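Local coordinates for pesticidial crystal protein CRY2AA (Bacillus thuringiensis serovar kurstaki, PDB 1I5P) that promotes colloid-osmotic lysis of midgut epithelial cells of mosquito and moth larvae by binding to them, as a three-domain insecticidal delta-endotoxin, at residues L61-K71 and I258-V269. Numbering follows the deposited sequence.
Sequences LLKKVGSLIGK and IWSLFKYQSLMV
Val65, near the end of helix 53-65, packs against Ile258, Leu261 and Phe262, where helix 238-259 gives way to a series of turns. Its two methyls divide the work. CG1, anti to the backbone N (chi1 172°), packs beside the carbonyl oxygens of Leu261 and Leu267. CG2 meets Ile258 CD1 tip to tip at 3.9 Å and lies 3.8 Å from Phe262 CD2. The same ring takes Leu61 CD2 at its edge, near the ring plane. Leu62 CD2 reaches Val269 CB at 3.7 Å, the two side chains crossing at about a right angle, and also touches Ile258 CD1.

Polar bonds flank this apolar patch. Leu267 N donates to Val65 O at 2.8 Å, almost straight at 175°. A water bridges Leu62 O, Leu267 O and Val269 N. Gly66 CA makes a CA-H...O contact with Leu267 O. At the other end, the Lys71 chain bends at chi2 (-71°), and NZ donates a hydrogen bond to Gln265 OE1 at 2.7 Å, in the carbonyl plane and on a lone pair. A second water lies between Gln265 OE1 and Leu68 O. Leu68 CD1 packs against the same amide.

The contact joins the end of helix 53-65 to the turns between helix 238-259 and strand 267-268. Gln265 touches helix 170-193, Tyr264 OH hydrogen-bonds to Asp589, and strand 267-268 pairs in parallel with strand 493-496 of a mixed sheet.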
loop_
_atom_site.group_PDB
_atom_site.type_symbol
_atom_site.label_atom_id
_atom_site.label_comp_id
_atom_site.label_asym_id
_atom_site.label_seq_id
_atom_site.Cartn_x
_atom_site.Cartn_y
_atom_site.Cartn_z
ATOM N N LEU A 61 4.456 7.162 -11.582
ATOM C CA LEU A 61 3.158 7.829 -11.533
ATOM C C LEU A 61 3.013 8.645 -10.250
ATOM O O LEU A 61 2.506 9.769 -10.277
ATOM C CB LEU A 61 2.027 6.804 -11.667
ATOM C CG LEU A 61 2.015 6.090 -13.026
ATOM C CD1 LEU A 61 0.866 5.079 -13.086
ATOM C CD2 LEU A 61 1.880 7.122 -14.145
ATOM N N LEU A 62 3.464 8.085 -9.131
ATOM C CA LEU A 62 3.408 8.788 -7.852
ATOM C C LEU A 62 4.144 10.128 -7.965
ATOM O O LEU A 62 3.661 11.147 -7.482
ATOM C CB LEU A 62 4.047 7.934 -6.747
ATOM C CG LEU A 62 3.201 6.789 -6.159
ATOM C CD1 LEU A 62 4.074 5.853 -5.338
ATOM C CD2 LEU A 62 2.079 7.374 -5.307
ATOM N N LYS A 63 5.300 10.121 -8.622
ATOM C CA LYS A 63 6.091 11.337 -8.795
ATOM C C LYS A 63 5.471 12.349 -9.761
ATOM O O LYS A 63 5.668 13.554 -9.610
ATOM C CB LYS A 63 7.503 10.977 -9.257
ATOM C CG LYS A 63 8.371 10.381 -8.159
ATOM C CD LYS A 63 9.765 10.057 -8.661
ATOM C CE LYS A 63 10.698 9.718 -7.513
ATOM N NZ LYS A 63 11.046 10.897 -6.670
ATOM N N LYS A 64 4.734 11.864 -10.757
ATOM C CA LYS A 64 4.079 12.753 -11.711
ATOM C C LYS A 64 2.970 13.524 -11.006
ATOM O O LYS A 64 2.824 14.736 -11.181
ATOM C CB LYS A 64 3.482 11.954 -12.873
ATOM C CG LYS A 64 4.484 11.576 -13.951
ATOM C CD LYS A 64 5.029 12.816 -14.653
ATOM C CE LYS A 64 5.950 12.440 -15.807
ATOM N NZ LYS A 64 6.548 13.633 -16.461
ATOM N N VAL A 65 2.188 12.804 -10.210
ATOM C CA VAL A 65 1.081 13.390 -9.461
ATOM C C VAL A 65 1.618 14.236 -8.306
ATOM O O VAL A 65 1.011 15.233 -7.910
ATOM C CB VAL A 65 0.172 12.278 -8.880
ATOM C CG1 VAL A 65 -0.872 12.876 -7.934
ATOM C CG2 VAL A 65 -0.510 11.522 -10.012
ATOM N N GLY A 66 2.765 13.823 -7.777
ATOM C CA GLY A 66 3.368 14.518 -6.653
ATOM C C GLY A 66 4.063 15.825 -6.977
ATOM O O GLY A 66 4.540 16.512 -6.079
ATOM N N SER A 67 4.112 16.183 -8.255
ATOM C CA SER A 67 4.772 17.421 -8.663
ATOM C C SER A 67 4.054 18.132 -9.809
ATOM O O SER A 67 3.684 17.513 -10.805
ATOM C CB SER A 67 6.216 17.124 -9.064
ATOM O OG SER A 67 6.815 18.274 -9.622
ATOM N N LEU A 68 3.870 19.441 -9.663
ATOM C CA LEU A 68 3.187 20.233 -10.677
ATOM C C LEU A 68 3.872 20.130 -12.036
ATOM O O LEU A 68 3.251 20.352 -13.081
ATOM C CB LEU A 68 3.118 21.704 -10.246
ATOM C CG LEU A 68 2.282 22.608 -11.169
ATOM C CD1 LEU A 68 0.875 22.033 -11.319
ATOM C CD2 LEU A 68 2.224 24.020 -10.600
ATOM N N ILE A 69 5.151 19.780 -12.022
ATOM C CA ILE A 69 5.908 19.663 -13.259
ATOM C C ILE A 69 5.462 18.462 -14.100
ATOM O O ILE A 69 5.737 18.401 -15.298
ATOM C CB ILE A 69 7.414 19.553 -12.959
ATOM C CG1 ILE A 69 8.215 19.691 -14.252
ATOM C CG2 ILE A 69 7.723 18.223 -12.291
ATOM C CD1 ILE A 69 9.699 19.914 -14.016
ATOM N N GLY A 70 4.756 17.525 -13.473
ATOM C CA GLY A 70 4.296 16.339 -14.177
ATOM C C GLY A 70 3.058 16.534 -15.035
ATOM O O GLY A 70 2.074 15.807 -14.891
ATOM N N LYS A 71 3.123 17.505 -15.943
ATOM C CA LYS A 71 2.024 17.828 -16.838
ATOM C C LYS A 71 1.813 16.778 -17.927
ATOM O O LYS A 71 0.692 16.580 -18.395
ATOM C CB LYS A 71 2.277 19.185 -17.511
ATOM C CG LYS A 71 2.302 20.380 -16.570
ATOM C CD LYS A 71 0.914 20.699 -16.040
ATOM C CE LYS A 71 0.907 22.005 -15.243
ATOM N NZ LYS A 71 -0.474 22.414 -14.881
ATOM N N ILE A 258 -3.862 5.307 -7.758
ATOM C CA ILE A 258 -3.346 6.561 -8.277
ATOM C C ILE A 258 -4.276 7.173 -9.325
ATOM O O ILE A 258 -4.305 8.393 -9.484
ATOM C CB ILE A 258 -1.921 6.400 -8.870
ATOM C CG1 ILE A 258 -1.248 7.771 -8.969
ATOM C CG2 ILE A 258 -1.989 5.745 -10.244
ATOM C CD1 ILE A 258 -0.970 8.427 -7.625
ATOM N N TRP A 259 -5.052 6.340 -10.018
ATOM C CA TRP A 259 -5.962 6.844 -11.053
ATOM C C TRP A 259 -6.952 7.885 -10.537
ATOM O O TRP A 259 -7.144 8.927 -11.164
ATOM C CB TRP A 259 -6.749 5.698 -11.690
ATOM C CG TRP A 259 -5.907 4.675 -12.383
ATOM C CD1 TRP A 259 -4.625 4.830 -12.842
ATOM C CD2 TRP A 259 -6.292 3.340 -12.713
ATOM N NE1 TRP A 259 -4.192 3.667 -13.434
ATOM C CE2 TRP A 259 -5.195 2.734 -13.368
ATOM C CE3 TRP A 259 -7.459 2.590 -12.517
ATOM C CZ2 TRP A 259 -5.229 1.418 -13.828
ATOM C CZ3 TRP A 259 -7.494 1.279 -12.976
ATOM C CH2 TRP A 259 -6.384 0.707 -13.622
ATOM N N SER A 260 -7.581 7.598 -9.402
ATOM C CA SER A 260 -8.554 8.517 -8.834
ATOM C C SER A 260 -7.882 9.750 -8.236
ATOM O O SER A 260 -8.550 10.599 -7.646
ATOM C CB SER A 260 -9.418 7.806 -7.781
ATOM O OG SER A 260 -8.632 7.280 -6.731
ATOM N N LEU A 261 -6.560 9.836 -8.380
ATOM C CA LEU A 261 -5.812 10.994 -7.887
ATOM C C LEU A 261 -5.222 11.765 -9.066
ATOM O O LEU A 261 -4.622 12.819 -8.885
ATOM C CB LEU A 261 -4.694 10.564 -6.920
ATOM C CG LEU A 261 -5.182 10.007 -5.576
ATOM C CD1 LEU A 261 -3.991 9.601 -4.729
ATOM C CD2 LEU A 261 -6.041 11.051 -4.850
ATOM N N PHE A 262 -5.394 11.236 -10.276
ATOM C CA PHE A 262 -4.890 11.908 -11.475
ATOM C C PHE A 262 -5.551 13.283 -11.589
ATOM O O PHE A 262 -5.007 14.203 -12.199
ATOM C CB PHE A 262 -5.215 11.097 -12.735
ATOM C CG PHE A 262 -4.166 10.076 -13.115
ATOM C CD1 PHE A 262 -4.280 9.374 -14.311
ATOM C CD2 PHE A 262 -3.061 9.836 -12.306
ATOM C CE1 PHE A 262 -3.312 8.451 -14.699
ATOM C CE2 PHE A 262 -2.084 8.915 -12.684
ATOM C CZ PHE A 262 -2.207 8.221 -13.883
ATOM N N LYS A 263 -6.736 13.408 -10.999
ATOM C CA LYS A 263 -7.489 14.659 -11.020
ATOM C C LYS A 263 -6.770 15.748 -10.219
ATOM O O LYS A 263 -7.160 16.914 -10.257
ATOM C CB LYS A 263 -8.892 14.438 -10.437
ATOM C CG LYS A 263 -8.888 14.286 -8.914
ATOM C CD LYS A 263 -10.046 13.451 -8.351
ATOM C CE LYS A 263 -11.340 14.222 -8.186
ATOM N NZ LYS A 263 -12.248 13.492 -7.248
ATOM N N TYR A 264 -5.732 15.363 -9.483
ATOM C CA TYR A 264 -4.967 16.322 -8.685
ATOM C C TYR A 264 -3.560 16.553 -9.226
ATOM O O TYR A 264 -2.998 15.705 -9.921
ATOM C CB TYR A 264 -4.857 15.850 -7.227
ATOM C CG TYR A 264 -6.163 15.843 -6.468
ATOM C CD1 TYR A 264 -6.800 14.644 -6.150
ATOM C CD2 TYR A 264 -6.782 17.041 -6.098
ATOM C CE1 TYR A 264 -8.031 14.635 -5.485
ATOM C CE2 TYR A 264 -8.012 17.042 -5.438
ATOM C CZ TYR A 264 -8.630 15.838 -5.138
ATOM O OH TYR A 264 -9.863 15.844 -4.533
ATOM N N GLN A 265 -2.997 17.711 -8.901
ATOM C CA GLN A 265 -1.642 18.058 -9.303
ATOM C C GLN A 265 -0.898 18.512 -8.067
ATOM O O GLN A 265 -1.478 19.141 -7.181
ATOM C CB GLN A 265 -1.626 19.199 -10.321
ATOM C CG GLN A 265 -2.170 18.832 -11.692
ATOM C CD GLN A 265 -2.148 20.018 -12.638
ATOM O OE1 GLN A 265 -1.173 20.238 -13.360
ATOM N NE2 GLN A 265 -3.223 20.795 -12.629
ATOM N N SER A 266 0.390 18.200 -8.017
ATOM C CA SER A 266 1.231 18.594 -6.898
ATOM C C SER A 266 0.655 18.031 -5.599
ATOM O O SER A 266 0.455 18.753 -4.621
ATOM C CB SER A 266 1.310 20.124 -6.834
ATOM O OG SER A 266 2.408 20.556 -6.058
ATOM N N LEU A 267 0.379 16.732 -5.607
ATOM C CA LEU A 267 -0.161 16.053 -4.440
ATOM C C LEU A 267 0.742 14.879 -4.093
ATOM O O LEU A 267 0.769 13.867 -4.801
ATOM C CB LEU A 267 -1.565 15.532 -4.728
ATOM C CG LEU A 267 -2.187 14.753 -3.571
ATOM C CD1 LEU A 267 -2.281 15.660 -2.351
ATOM C CD2 LEU A 267 -3.558 14.237 -3.964
ATOM N N MET A 268 1.488 15.026 -3.007
ATOM C CA MET A 268 2.390 13.976 -2.568
ATOM C C MET A 268 1.602 12.915 -1.799
ATOM O O MET A 268 1.077 13.183 -0.724
ATOM C CB MET A 268 3.480 14.558 -1.663
ATOM C CG MET A 268 4.449 13.518 -1.122
ATOM S SD MET A 268 5.528 14.156 0.191
ATOM C CE MET A 268 4.463 13.982 1.624
ATOM N N VAL A 269 1.498 11.721 -2.363
ATOM C CA VAL A 269 0.794 10.635 -1.700
ATOM C C VAL A 269 1.796 10.127 -0.668
ATOM O O VAL A 269 2.744 9.420 -1.015
ATOM C CB VAL A 269 0.450 9.526 -2.715
ATOM C CG1 VAL A 269 -0.239 8.364 -2.021
ATOM C CG2 VAL A 269 -0.435 10.102 -3.809
HETATM O O HOH W 1 2.401 11.588 -5.246
HETATM O O HOH W 2 0.912 18.640 -13.261
HETATM O O HOH W 3 4.997 20.581 -6.967
#